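Local structure of uncharacterized protein (Bacteroides uniformis, 4K61) at residues A33-L36 and D41-V44. The protein is of unknown function but belongs to the PepSY-like, putative beta-lactamase-inhibitor-like family, whose fold here is built around an antiparallel beta sheet. Numbering follows the deposited sequence.
Sequences ADFL and DTKV
Asp34 and Asp41 bring their carboxylates together over one face of a beta hairpin, with OD1 of Asp34 only 2.4 Å from OD1 of Asp41 and the two planes turned 43° apart. Lys43 spans the pair. Its NZ donates to OD1 of Asp34 at 3.0 Å, arriving well above that carboxylate plane, and to OD2 of Asp41 at 2.9 Å on the syn side, closer to the plane. A bend at the end of an otherwise extended lysine chain (chi4 72°) turns the ammonium group onto both acids.

On the face carrying Ala33, Phe35, Thr42 and Val44 the contact is mainly apolar. CB of Thr42 sits over the Phe35 ring, 4.2 Å from its centroid, in a CH-pi contact; Thr42 O also lies over a ring face, toward the rim, while CG2 of Val44 lies at the ring edge, 3.9 Å from Phe35 CZ. Helix 6-15 covers this side through Leu12 and Met15, and Thr42 OG1 is hydrogen-bonded to Phe40 O.

Antiparallel backbone pairing sets the side chains on both faces: Ala33 with Val44 and Phe35 with Thr42 are hydrogen-bonded pairs, the shortest bond running from Thr42 N to Phe35 O at 2.8 Å. Strands 30-37 and 40-46 form a beta hairpin within the larger sheet, strand 52-58 flanking 40-46. The short carboxylate approach is consistent with one acid being protonated, though the geometry leaves this doubtful; the ammonium group would help offset remaining negative charge.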
ATOM      1  N   ALA A  33       7.853  -4.155   7.879  1.00 26.75           N
ATOM      2  CA  ALA A  33       7.859  -5.597   7.751  1.00 26.84           C
ATOM      3  C   ALA A  33       7.192  -5.994   6.473  1.00 24.11           C
ATOM      4  O   ALA A  33       6.090  -5.541   6.178  1.00 25.16           O
ATOM      5  CB  ALA A  33       7.142  -6.255   8.919  1.00 25.55           C
ATOM      6  N   ASP A  34       7.880  -6.831   5.698  1.00 25.85           N
ATOM      7  CA  ASP A  34       7.349  -7.366   4.470  1.00 24.76           C
ATOM      8  C   ASP A  34       7.303  -8.874   4.603  1.00 23.55           C
ATOM      9  O   ASP A  34       8.298  -9.537   4.908  1.00 27.08           O
ATOM     10  CB  ASP A  34       8.199  -6.993   3.256  1.00 27.52           C
ATOM     11  CG  ASP A  34       7.613  -7.528   2.002  1.00 28.26           C
ATOM     12  OD1 ASP A  34       6.496  -7.074   1.642  1.00 27.85           O
ATOM     13  OD2 ASP A  34       8.207  -8.430   1.404  1.00 32.82           O
ATOM     14  N   PHE A  35       6.130  -9.409   4.338  1.00 22.74           N
ATOM     15  CA  PHE A  35       5.884 -10.818   4.561  1.00 22.62           C
ATOM     16  C   PHE A  35       4.658 -11.246   3.802  1.00 22.60           C
ATOM     17  O   PHE A  35       3.837 -10.435   3.381  1.00 22.03           O
ATOM     18  CB  PHE A  35       5.712 -11.130   6.065  1.00 21.75           C
ATOM     19  CG  PHE A  35       4.628 -10.333   6.736  1.00 19.67           C
ATOM     20  CD1 PHE A  35       4.872  -9.058   7.156  1.00 19.44           C
ATOM     21  CD2 PHE A  35       3.366 -10.843   6.908  1.00 17.51           C
ATOM     22  CE1 PHE A  35       3.873  -8.313   7.768  1.00 20.06           C
ATOM     23  CE2 PHE A  35       2.358 -10.118   7.532  1.00 18.42           C
ATOM     24  CZ  PHE A  35       2.611  -8.844   7.958  1.00 18.25           C
ATOM     25  N   LEU A  36       4.543 -12.546   3.635  1.00 25.57           N
ATOM     26  CA  LEU A  36       3.385 -13.124   3.006  1.00 27.32           C
ATOM     27  C   LEU A  36       2.274 -13.448   3.989  1.00 26.53           C
ATOM     28  O   LEU A  36       2.531 -14.003   5.049  1.00 30.68           O
ATOM     29  CB  LEU A  36       3.866 -14.409   2.326  1.00 32.41           C
ATOM     30  CG  LEU A  36       3.585 -14.574   0.859  1.00 36.35           C
ATOM     31  CD1 LEU A  36       3.922 -13.283   0.122  1.00 34.00           C
ATOM     32  CD2 LEU A  36       4.403 -15.759   0.380  1.00 36.60           C
ATOM     33  N   ASP A  41       1.401 -10.469  -0.626  1.00 20.01           N
ATOM     34  CA  ASP A  41       2.402  -9.635  -0.027  1.00 20.06           C
ATOM     35  C   ASP A  41       1.736  -8.603   0.882  1.00 19.18           C
ATOM     36  O   ASP A  41       0.788  -7.918   0.488  1.00 19.46           O
ATOM     37  CB  ASP A  41       3.240  -8.905  -1.058  1.00 21.78           C
ATOM     38  CG  ASP A  41       4.295  -8.023  -0.393  1.00 26.87           C
ATOM     39  OD1 ASP A  41       5.239  -8.582   0.206  1.00 28.09           O
ATOM     40  OD2 ASP A  41       4.146  -6.798  -0.408  1.00 24.62           O
ATOM     41  N   THR A  42       2.247  -8.506   2.098  1.00 19.10           N
ATOM     42  CA  THR A  42       1.716  -7.627   3.139  1.00 18.97           C
ATOM     43  C   THR A  42       2.843  -6.847   3.755  1.00 21.51           C
ATOM     44  O   THR A  42       3.894  -7.399   4.048  1.00 21.43           O
ATOM     45  CB  THR A  42       1.008  -8.445   4.242  1.00 19.03           C
ATOM     46  OG1 THR A  42       0.033  -9.311   3.642  1.00 18.26           O
ATOM     47  CG2 THR A  42       0.346  -7.577   5.301  1.00 19.68           C
ATOM     48  N   LYS A  43       2.622  -5.549   3.948  1.00 20.51           N
ATOM     49  CA  LYS A  43       3.594  -4.693   4.556  1.00 22.11           C
ATOM     50  C   LYS A  43       2.945  -3.961   5.696  1.00 21.88           C
ATOM     51  O   LYS A  43       1.793  -3.521   5.617  1.00 23.84           O
ATOM     52  CB  LYS A  43       4.196  -3.683   3.561  1.00 22.23           C
ATOM     53  CG  LYS A  43       5.182  -4.292   2.584  1.00 27.06           C
ATOM     54  CD  LYS A  43       5.671  -3.251   1.585  1.00 30.24           C
ATOM     55  CE  LYS A  43       6.753  -3.799   0.689  1.00 36.24           C
ATOM     56  NZ  LYS A  43       6.180  -4.758  -0.283  1.00 39.79           N
ATOM     57  N   VAL A  44       3.674  -3.869   6.794  1.00 22.31           N
ATOM     58  CA  VAL A  44       3.161  -3.178   7.958  1.00 22.30           C
ATOM     59  C   VAL A  44       4.243  -2.209   8.440  1.00 25.87           C
ATOM     60  O   VAL A  44       5.424  -2.573   8.555  1.00 28.13           O
ATOM     61  CB  VAL A  44       2.799  -4.128   9.113  1.00 23.29           C
ATOM     62  CG1 VAL A  44       2.236  -3.353  10.276  1.00 23.69           C
ATOM     63  CG2 VAL A  44       1.763  -5.153   8.695  1.00 22.33           C
TER